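PDB 7LHV: sulfate transporter 4.1, chloroplastic from Arabidopsis thaliana, which cotransports sulfate with protons across a membrane as a member of the SLC26A/SulP family, and may help to regulate sulfate assimilation. Local coordinates for residues 268-271 with 272-276; 428-431 with 432-435; 624-628 with 629-633. All coordinates share one frame; numbering follows the deposited sequence.

Overall arrangement
The three contacts are continuous stretches in series along the chain. Contact 1 lies near the end of helix 255-277, and contact 2 spans the loop into helix 431-443 and its first turn; both belong to the sulfate permease region. Their centres are about 20 Å apart and their nearest atoms about 6 Å, yet their helices pack together: Lys272 reaches Ser440 and Ser443, and Pro430 and Cys432 meet Met260. Contact 3, at the end of helix 622-626 and the following turn in the STAS domain, lies on the opposite side of the chain's centre, centre to centre about 72 Å from contact 1 and about 79 Å from contact 2. Both transporter body and appended domain are thus sampled.

Contact 1 (268-271 with 272-276); sequences LQVM and KHVGK
With Val274 CG1 anti to the backbone N (chi1 166°), its other methyl, CG2, stands beside that nitrogen and is directed back along the helix toward Val270. CG2 lies 3.3 Å from Val270 O and 4.4 Å from Val270 CG1, so the two valines make a loose i, i+4 contact on one side of the helix. Lys272 starts out in a similar way, CG anti to its own N, and runs extended until a bend at chi3 (74°) on the path to NZ, which ends at Ser440 and Ser443; its CB rests 3.5 Å from Leu268 O.

The frame is a regular alpha helix, part of helix 255-277, which is predicted to cross the membrane. Four successive i+4 bonds give the evidence: Lys272 N to Leu268 O, His273 N to Gln269 O, Val274 N to Val270 O and Gly275 N to Met271 O, each 2.9 Å and close to straight, with N-H...O angles near 160°. Gln269 O is also approached by the imidazole of His273, whose ring stands oblique to it with ND1 at 3.3 Å.

Different sides of the helix serve different neighbours. Met271 packs on Leu284, Ala288 and Thr291 of helix 284-300, where Val274 also meets Leu284. Leu268 touches Ile437 and Ser440 of helix 431-443, and Gln269 touches Ser443.

Lys272 joins this second interface by a polar route: NZ makes weak hydrogen bonds to Ser440 O and Ser443 OG. The ammonium therefore has partners in the last turn of helix 431-443, where its positive charge would probably be stabilised by the helix dipole. Chemically, the contact combines four successive backbone hydrogen bonds with apolar side chains on both neighbouring helices, with weak lysine bonds added on the side of helix 431-443.

Contact 2 (428-431 with 432-435); sequences YIPQ and CALA
Pro430, the N-cap residue of helix 431-443, has an extended backbone (psi 150°) before the chain coils at Gln431, and its carbonyl O receives a weak bond from Ala433 N at 3.4 Å. The first full helical bond follows one residue later, Ala435 N to Gln431 O, 2.9 Å long with an N-H...O angle of 161°.

Among the side chains, Ile429 and Leu434 bridge the turn. Their chains cross at about a right angle, and Ile429 CG2 touches Leu434 CD2 at 3.8 Å. Leu434 CG also lies 3.8 Å from Pro430 O, so the leucine packs against both the isoleucine branch and the carbonyl of Pro430. The proline ring is met by two further residues. Cys432 SG sits between its backbone N and carbonyl carbon (chi1 65°), which turns the sulfur back to Pro430 CB at 3.9 Å; Ala433 CB makes a looser contact of 4.3 Å with Pro430 CD.

The turn is embedded among several helices. Ile429 meets Met114 of helix 91-119 and Ile293 of helix 284-300, while Pro430 and Cys432 share Met260 of helix 255-277. Backbone bonds between Ile429 and Val311 and between Gln431 and Ser309 tie the approach to a neighbouring segment that holds Ser309 and Val311.

Because proline carries no amide hydrogen, Pro430 enters this buried setting without an N-H to satisfy, while within the turn its carbonyl takes a weak bond from Ala433. The helix start thus combines apolar contacts round Pro430 with the Gln431-Ala435 bond, beside the backbone bonds to Val311 and Ser309.

Contact 3 (624-628 with 629-633); sequences ELVGK and EWFFV
Val626 meets Phe631 across a glycine-terminated helix end in the STAS domain, where helix 622-626 gives way to a short 3-10 turn. One methyl of Val626, CG2, sits between the backbone N and the carbonyl carbon, which brings it to the edge of the Phe631 ring, near its plane, and the two side chains cross at about a right angle. CG2 and CE1 are 3.4 Å apart. On the backbone of the same residue, Val626 O lies near the plane of the Trp630 indole, at its edge, with CD1 at 3.1 Å.

Gly627 then leaves the helix with a positive phi of 101°; at its backbone angles a CB would be jammed against Val626 O, which calls for glycine. Its carbonyl O accepts a weak bond from Trp630 N at 3.5 Å, and also lies in the plane of the Phe631 ring, at the edge, 3.6 Å from CD1. The indole has Glu629 CG over one face, offset toward the rim.

Phe631 and Trp630 join the turn to helix 611-620 and strand 603-606: Phe631 packs on Ile617 and Ile606, and the backbone of Trp630 bonds to Ile606. Lys628, whose side chain touches His614, supplies the second i+3 bond of the turn. Phe631 N donates to Lys628 O at 3.2 Å, nearly straight at the hydrogen (162°), yet the nitrogen stands 57° out of the carbonyl plane.

Contact 1 (268-271 with 272-276)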
ATOM      1  N   LEU A 268      40.501  -5.847  16.482  1.00 75.32           N
ATOM      2  CA  LEU A 268      39.459  -6.568  15.759  1.00 75.32           C
ATOM      3  C   LEU A 268      39.334  -6.071  14.326  1.00 75.32           C
ATOM      4  O   LEU A 268      39.231  -6.872  13.389  1.00 75.32           O
ATOM      5  CB  LEU A 268      38.124  -6.430  16.487  1.00 75.32           C
ATOM      6  CG  LEU A 268      37.702  -7.562  17.423  1.00 75.32           C
ATOM      7  CD1 LEU A 268      38.795  -7.872  18.427  1.00 75.32           C
ATOM      8  CD2 LEU A 268      36.413  -7.200  18.132  1.00 75.32           C
ATOM      9  N   GLN A 269      39.342  -4.750  14.133  1.00 79.80           N
ATOM     10  CA  GLN A 269      39.200  -4.208  12.787  1.00 79.80           C
ATOM     11  C   GLN A 269      40.421  -4.518  11.930  1.00 79.80           C
ATOM     12  O   GLN A 269      40.288  -4.808  10.736  1.00 79.80           O
ATOM     13  CB  GLN A 269      38.941  -2.705  12.853  1.00 79.80           C
ATOM     14  CG  GLN A 269      37.468  -2.357  12.993  1.00 79.80           C
ATOM     15  CD  GLN A 269      37.209  -0.867  12.925  1.00 79.80           C
ATOM     16  OE1 GLN A 269      38.132  -0.059  13.011  1.00 79.80           O
ATOM     17  NE2 GLN A 269      35.943  -0.495  12.768  1.00 79.80           N
ATOM     18  N   VAL A 270      41.619  -4.475  12.519  1.00 82.45           N
ATOM     19  CA  VAL A 270      42.825  -4.833  11.777  1.00 82.45           C
ATOM     20  C   VAL A 270      42.772  -6.294  11.348  1.00 82.45           C
ATOM     21  O   VAL A 270      43.089  -6.631  10.199  1.00 82.45           O
ATOM     22  CB  VAL A 270      44.079  -4.534  12.620  1.00 82.45           C
ATOM     23  CG1 VAL A 270      45.267  -5.334  12.116  1.00 82.45           C
ATOM     24  CG2 VAL A 270      44.387  -3.047  12.593  1.00 82.45           C
ATOM     25  N   MET A 271      42.366  -7.182  12.259  1.00 83.75           N
ATOM     26  CA  MET A 271      42.260  -8.596  11.914  1.00 83.75           C
ATOM     27  C   MET A 271      41.232  -8.818  10.813  1.00 83.75           C
ATOM     28  O   MET A 271      41.473  -9.589   9.877  1.00 83.75           O
ATOM     29  CB  MET A 271      41.896  -9.413  13.154  1.00 83.75           C
ATOM     30  CG  MET A 271      43.035  -9.585  14.141  1.00 83.75           C
ATOM     31  SD  MET A 271      42.523 -10.447  15.638  1.00 83.75           S
ATOM     32  CE  MET A 271      42.277 -12.102  15.004  1.00 83.75           C
ATOM     33  N   LYS A 272      40.081  -8.150  10.906  1.00 83.79           N
ATOM     34  CA  LYS A 272      39.048  -8.316   9.890  1.00 83.79           C
ATOM     35  C   LYS A 272      39.523  -7.820   8.531  1.00 83.79           C
ATOM     36  O   LYS A 272      39.294  -8.477   7.507  1.00 83.79           O
ATOM     37  CB  LYS A 272      37.775  -7.586  10.319  1.00 83.79           C
ATOM     38  CG  LYS A 272      36.689  -7.565   9.263  1.00 83.79           C
ATOM     39  CD  LYS A 272      35.376  -7.058   9.833  1.00 83.79           C
ATOM     40  CE  LYS A 272      35.411  -5.556  10.047  1.00 83.79           C
ATOM     41  NZ  LYS A 272      34.068  -5.012  10.390  1.00 83.79           N
ATOM     42  N   HIS A 273      40.194  -6.664   8.498  1.00 91.70           N
ATOM     43  CA  HIS A 273      40.690  -6.135   7.232  1.00 91.70           C
ATOM     44  C   HIS A 273      41.764  -7.032   6.633  1.00 91.70           C
ATOM     45  O   HIS A 273      41.790  -7.246   5.418  1.00 91.70           O
ATOM     46  CB  HIS A 273      41.219  -4.716   7.423  1.00 91.70           C
ATOM     47  CG  HIS A 273      40.167  -3.658   7.295  1.00 91.70           C
ATOM     48  ND1 HIS A 273      38.965  -3.721   7.964  1.00 91.70           N
ATOM     49  CD2 HIS A 273      40.135  -2.516   6.570  1.00 91.70           C
ATOM     50  CE1 HIS A 273      38.239  -2.660   7.660  1.00 91.70           C
ATOM     51  NE2 HIS A 273      38.926  -1.913   6.815  1.00 91.70           N
ATOM     52  N   VAL A 274      42.662  -7.565   7.465  1.00 93.05           N
ATOM     53  CA  VAL A 274      43.684  -8.475   6.956  1.00 93.05           C
ATOM     54  C   VAL A 274      43.043  -9.741   6.406  1.00 93.05           C
ATOM     55  O   VAL A 274      43.425 -10.235   5.337  1.00 93.05           O
ATOM     56  CB  VAL A 274      44.719  -8.788   8.052  1.00 93.05           C
ATOM     57  CG1 VAL A 274      45.566  -9.985   7.658  1.00 93.05           C
ATOM     58  CG2 VAL A 274      45.599  -7.577   8.304  1.00 93.05           C
ATOM     59  N   GLY A 275      42.055 -10.282   7.121  1.00 96.10           N
ATOM     60  CA  GLY A 275      41.381 -11.478   6.644  1.00 96.10           C
ATOM     61  C   GLY A 275      40.656 -11.262   5.329  1.00 96.10           C
ATOM     62  O   GLY A 275      40.682 -12.123   4.448  1.00 96.10           O
ATOM     63  N   LYS A 276      39.994 -10.113   5.183  1.00 99.31           N
ATOM     64  CA  LYS A 276      39.269  -9.847   3.945  1.00 99.31           C
ATOM     65  C   LYS A 276      40.213  -9.496   2.801  1.00 99.31           C
ATOM     66  O   LYS A 276      39.885  -9.738   1.634  1.00 99.31           O
ATOM     67  CB  LYS A 276      38.250  -8.728   4.167  1.00 99.31           C
ATOM     68  CG  LYS A 276      37.351  -8.460   2.972  1.00 99.31           C
ATOM     69  CD  LYS A 276      36.411  -7.299   3.234  1.00 99.31           C
ATOM     70  CE  LYS A 276      35.307  -7.702   4.198  1.00 99.31           C
ATOM     71  NZ  LYS A 276      34.306  -6.618   4.381  1.00 99.31           N
TER

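Contact 2 (428-431 with 432-435)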
ATOM      1  N   TYR A 428      35.097 -13.559  33.670  1.00 83.93           N
ATOM      2  CA  TYR A 428      36.222 -12.635  33.637  1.00 83.93           C
ATOM      3  C   TYR A 428      36.247 -11.772  32.384  1.00 83.93           C
ATOM      4  O   TYR A 428      37.188 -10.992  32.208  1.00 83.93           O
ATOM      5  CB  TYR A 428      37.541 -13.405  33.748  1.00 83.93           C
ATOM      6  CG  TYR A 428      37.596 -14.369  34.908  1.00 83.93           C
ATOM      7  CD1 TYR A 428      37.409 -13.929  36.211  1.00 83.93           C
ATOM      8  CD2 TYR A 428      37.840 -15.718  34.701  1.00 83.93           C
ATOM      9  CE1 TYR A 428      37.462 -14.807  37.274  1.00 83.93           C
ATOM     10  CE2 TYR A 428      37.894 -16.605  35.758  1.00 83.93           C
ATOM     11  CZ  TYR A 428      37.705 -16.144  37.042  1.00 83.93           C
ATOM     12  OH  TYR A 428      37.759 -17.022  38.099  1.00 83.93           O
ATOM     13  N   ILE A 429      35.252 -11.891  31.512  1.00 77.88           N
ATOM     14  CA  ILE A 429      35.214 -11.122  30.272  1.00 77.88           C
ATOM     15  C   ILE A 429      34.792  -9.691  30.582  1.00 77.88           C
ATOM     16  O   ILE A 429      33.719  -9.477  31.162  1.00 77.88           O
ATOM     17  CB  ILE A 429      34.265 -11.762  29.247  1.00 77.88           C
ATOM     18  CG1 ILE A 429      34.787 -13.130  28.817  1.00 77.88           C
ATOM     19  CG2 ILE A 429      34.095 -10.853  28.046  1.00 77.88           C
ATOM     20  CD1 ILE A 429      33.857 -13.863  27.882  1.00 77.88           C
ATOM     21  N   PRO A 430      35.595  -8.690  30.230  1.00 75.04           N
ATOM     22  CA  PRO A 430      35.175  -7.302  30.441  1.00 75.04           C
ATOM     23  C   PRO A 430      33.996  -6.936  29.552  1.00 75.04           C
ATOM     24  O   PRO A 430      33.825  -7.468  28.455  1.00 75.04           O
ATOM     25  CB  PRO A 430      36.422  -6.491  30.069  1.00 75.04           C
ATOM     26  CG  PRO A 430      37.552  -7.467  30.113  1.00 75.04           C
ATOM     27  CD  PRO A 430      36.966  -8.776  29.705  1.00 75.04           C
ATOM     28  N   GLN A 431      33.171  -6.014  30.051  1.00 72.26           N
ATOM     29  CA  GLN A 431      32.035  -5.543  29.266  1.00 72.26           C
ATOM     30  C   GLN A 431      32.481  -4.676  28.098  1.00 72.26           C
ATOM     31  O   GLN A 431      31.825  -4.663  27.048  1.00 72.26           O
ATOM     32  CB  GLN A 431      31.062  -4.775  30.159  1.00 72.26           C
ATOM     33  CG  GLN A 431      30.487  -5.603  31.290  1.00 72.26           C
ATOM     34  CD  GLN A 431      29.617  -4.788  32.222  1.00 72.26           C
ATOM     35  OE1 GLN A 431      29.426  -5.147  33.381  1.00 72.26           O
ATOM     36  NE2 GLN A 431      29.079  -3.686  31.717  1.00 72.26           N
ATOM     37  N   CYS A 432      33.581  -3.939  28.259  1.00 69.48           N
ATOM     38  CA  CYS A 432      34.087  -3.129  27.156  1.00 69.48           C
ATOM     39  C   CYS A 432      34.526  -3.994  25.985  1.00 69.48           C
ATOM     40  O   CYS A 432      34.435  -3.564  24.831  1.00 69.48           O
ATOM     41  CB  CYS A 432      35.239  -2.248  27.635  1.00 69.48           C
ATOM     42  SG  CYS A 432      36.700  -3.152  28.166  1.00 69.48           S
ATOM     43  N   ALA A 433      34.992  -5.219  26.250  1.00 63.06           N
ATOM     44  CA  ALA A 433      35.327  -6.132  25.159  1.00 63.06           C
ATOM     45  C   ALA A 433      34.093  -6.497  24.345  1.00 63.06           C
ATOM     46  O   ALA A 433      34.134  -6.506  23.109  1.00 63.06           O
ATOM     47  CB  ALA A 433      35.997  -7.387  25.713  1.00 63.06           C
ATOM     48  N   LEU A 434      32.983  -6.803  25.018  1.00 60.90           N
ATOM     49  CA  LEU A 434      31.746  -7.107  24.307  1.00 60.90           C
ATOM     50  C   LEU A 434      31.239  -5.889  23.545  1.00 60.90           C
ATOM     51  O   LEU A 434      30.723  -6.013  22.427  1.00 60.90           O
ATOM     52  CB  LEU A 434      30.689  -7.613  25.286  1.00 60.90           C
ATOM     53  CG  LEU A 434      31.071  -8.825  26.137  1.00 60.90           C
ATOM     54  CD1 LEU A 434      29.883  -9.293  26.953  1.00 60.90           C
ATOM     55  CD2 LEU A 434      31.600  -9.950  25.269  1.00 60.90           C
ATOM     56  N   ALA A 435      31.373  -4.700  24.138  1.00 60.42           N
ATOM     57  CA  ALA A 435      30.990  -3.485  23.429  1.00 60.42           C
ATOM     58  C   ALA A 435      31.827  -3.296  22.171  1.00 60.42           C
ATOM     59  O   ALA A 435      31.305  -2.913  21.119  1.00 60.42           O
ATOM     60  CB  ALA A 435      31.128  -2.275  24.348  1.00 60.42           C
TER

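Contact 3 (624-628 with 629-633)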
ATOM      1  N   GLU A 624     -22.209  -6.544 -27.418  1.00 74.98           N
ATOM      2  CA  GLU A 624     -23.539  -6.185 -27.894  1.00 74.98           C
ATOM      3  C   GLU A 624     -23.750  -4.678 -27.884  1.00 74.98           C
ATOM      4  O   GLU A 624     -24.461  -4.147 -28.743  1.00 74.98           O
ATOM      5  CB  GLU A 624     -24.603  -6.878 -27.046  1.00 74.98           C
ATOM      6  CG  GLU A 624     -24.615  -8.392 -27.179  1.00 74.98           C
ATOM      7  CD  GLU A 624     -25.029  -8.855 -28.561  1.00 74.98           C
ATOM      8  OE1 GLU A 624     -25.843  -8.160 -29.206  1.00 74.98           O
ATOM      9  OE2 GLU A 624     -24.539  -9.915 -29.006  1.00 74.98           O
ATOM     10  N   LEU A 625     -23.148  -3.974 -26.923  1.00 69.37           N
ATOM     11  CA  LEU A 625     -23.343  -2.530 -26.829  1.00 69.37           C
ATOM     12  C   LEU A 625     -22.648  -1.800 -27.973  1.00 69.37           C
ATOM     13  O   LEU A 625     -23.243  -0.928 -28.616  1.00 69.37           O
ATOM     14  CB  LEU A 625     -22.839  -2.018 -25.481  1.00 69.37           C
ATOM     15  CG  LEU A 625     -22.709  -0.500 -25.353  1.00 69.37           C
ATOM     16  CD1 LEU A 625     -24.068   0.136 -25.141  1.00 69.37           C
ATOM     17  CD2 LEU A 625     -21.766  -0.136 -24.223  1.00 69.37           C
ATOM     18  N   VAL A 626     -21.387  -2.142 -28.246  1.00 71.02           N
ATOM     19  CA  VAL A 626     -20.631  -1.428 -29.270  1.00 71.02           C
ATOM     20  C   VAL A 626     -20.749  -2.063 -30.649  1.00 71.02           C
ATOM     21  O   VAL A 626     -20.400  -1.418 -31.649  1.00 71.02           O
ATOM     22  CB  VAL A 626     -19.144  -1.316 -28.893  1.00 71.02           C
ATOM     23  CG1 VAL A 626     -18.988  -0.746 -27.498  1.00 71.02           C
ATOM     24  CG2 VAL A 626     -18.471  -2.661 -29.001  1.00 71.02           C
ATOM     25  N   GLY A 627     -21.222  -3.302 -30.738  1.00 74.61           N
ATOM     26  CA  GLY A 627     -21.349  -3.959 -32.022  1.00 74.61           C
ATOM     27  C   GLY A 627     -20.219  -4.927 -32.297  1.00 74.61           C
ATOM     28  O   GLY A 627     -19.054  -4.625 -32.027  1.00 74.61           O
ATOM     29  N   LYS A 628     -20.554  -6.100 -32.838  1.00 77.77           N
ATOM     30  CA  LYS A 628     -19.532  -7.099 -33.122  1.00 77.77           C
ATOM     31  C   LYS A 628     -18.658  -6.688 -34.303  1.00 77.77           C
ATOM     32  O   LYS A 628     -17.506  -7.124 -34.401  1.00 77.77           O
ATOM     33  CB  LYS A 628     -20.190  -8.456 -33.383  1.00 77.77           C
ATOM     34  CG  LYS A 628     -19.218  -9.588 -33.668  1.00 77.77           C
ATOM     35  CD  LYS A 628     -18.423  -9.951 -32.425  1.00 77.77           C
ATOM     36  CE  LYS A 628     -17.526 -11.153 -32.672  1.00 77.77           C
ATOM     37  NZ  LYS A 628     -16.693 -11.475 -31.480  1.00 77.77           N
ATOM     38  N   GLU A 629     -19.177  -5.842 -35.194  1.00 75.42           N
ATOM     39  CA  GLU A 629     -18.429  -5.437 -36.377  1.00 75.42           C
ATOM     40  C   GLU A 629     -17.224  -4.564 -36.057  1.00 75.42           C
ATOM     41  O   GLU A 629     -16.389  -4.348 -36.940  1.00 75.42           O
ATOM     42  CB  GLU A 629     -19.350  -4.704 -37.356  1.00 75.42           C
ATOM     43  CG  GLU A 629     -19.964  -3.424 -36.811  1.00 75.42           C
ATOM     44  CD  GLU A 629     -21.246  -3.667 -36.037  1.00 75.42           C
ATOM     45  OE1 GLU A 629     -22.080  -2.741 -35.962  1.00 75.42           O
ATOM     46  OE2 GLU A 629     -21.422  -4.782 -35.504  1.00 75.42           O
ATOM     47  N   TRP A 630     -17.112  -4.056 -34.831  1.00 74.28           N
ATOM     48  CA  TRP A 630     -15.996  -3.208 -34.437  1.00 74.28           C
ATOM     49  C   TRP A 630     -14.922  -3.961 -33.665  1.00 74.28           C
ATOM     50  O   TRP A 630     -14.023  -3.332 -33.101  1.00 74.28           O
ATOM     51  CB  TRP A 630     -16.498  -2.020 -33.615  1.00 74.28           C
ATOM     52  CG  TRP A 630     -17.358  -1.094 -34.407  1.00 74.28           C
ATOM     53  CD1 TRP A 630     -18.685  -0.849 -34.222  1.00 74.28           C
ATOM     54  CD2 TRP A 630     -16.954  -0.298 -35.525  1.00 74.28           C
ATOM     55  NE1 TRP A 630     -19.132   0.057 -35.152  1.00 74.28           N
ATOM     56  CE2 TRP A 630     -18.087   0.411 -35.964  1.00 74.28           C
ATOM     57  CE3 TRP A 630     -15.742  -0.113 -36.197  1.00 74.28           C
ATOM     58  CZ2 TRP A 630     -18.046   1.290 -37.041  1.00 74.28           C
ATOM     59  CZ3 TRP A 630     -15.703   0.760 -37.265  1.00 74.28           C
ATOM     60  CH2 TRP A 630     -16.847   1.450 -37.677  1.00 74.28           C
ATOM     61  N   PHE A 631     -14.995  -5.286 -33.621  1.00 74.50           N
ATOM     62  CA  PHE A 631     -13.978  -6.110 -32.985  1.00 74.50           C
ATOM     63  C   PHE A 631     -13.183  -6.838 -34.059  1.00 74.50           C
ATOM     64  O   PHE A 631     -13.765  -7.484 -34.937  1.00 74.50           O
ATOM     65  CB  PHE A 631     -14.612  -7.110 -32.019  1.00 74.50           C
ATOM     66  CG  PHE A 631     -14.891  -6.537 -30.667  1.00 74.50           C
ATOM     67  CD1 PHE A 631     -16.022  -5.776 -30.449  1.00 74.50           C
ATOM     68  CD2 PHE A 631     -14.023  -6.755 -29.613  1.00 74.50           C
ATOM     69  CE1 PHE A 631     -16.281  -5.244 -29.207  1.00 74.50           C
ATOM     70  CE2 PHE A 631     -14.281  -6.227 -28.368  1.00 74.50           C
ATOM     71  CZ  PHE A 631     -15.411  -5.468 -28.165  1.00 74.50           C
ATOM     72  N   PHE A 632     -11.859  -6.736 -33.983  1.00 78.58           N
ATOM     73  CA  PHE A 632     -10.993  -7.321 -34.998  1.00 78.58           C
ATOM     74  C   PHE A 632      -9.910  -8.188 -34.373  1.00 78.58           C
ATOM     75  O   PHE A 632      -9.937  -8.458 -33.169  1.00 78.58           O
ATOM     76  CB  PHE A 632     -10.353  -6.225 -35.854  1.00 78.58           C
ATOM     77  CG  PHE A 632     -11.314  -5.162 -36.297  1.00 78.58           C
ATOM     78  CD1 PHE A 632     -12.031  -5.309 -37.470  1.00 78.58           C
ATOM     79  CD2 PHE A 632     -11.504  -4.022 -35.540  1.00 78.58           C
ATOM     80  CE1 PHE A 632     -12.915  -4.336 -37.883  1.00 78.58           C
ATOM     81  CE2 PHE A 632     -12.388  -3.045 -35.947  1.00 78.58           C
ATOM     82  CZ  PHE A 632     -13.095  -3.203 -37.122  1.00 78.58           C
ATOM     83  N   VAL A 633      -8.964  -8.640 -35.192  1.00 81.51           N
ATOM     84  CA  VAL A 633      -7.814  -9.396 -34.712  1.00 81.51           C
ATOM     85  C   VAL A 633      -6.493  -8.715 -35.025  1.00 81.51           C
ATOM     86  O   VAL A 633      -5.452  -9.156 -34.517  1.00 81.51           O
ATOM     87  CB  VAL A 633      -7.810 -10.834 -35.275  1.00 81.51           C
ATOM     88  CG1 VAL A 633      -9.046 -11.587 -34.816  1.00 81.51           C
ATOM     89  CG2 VAL A 633      -7.723 -10.809 -36.791  1.00 81.51           C
TER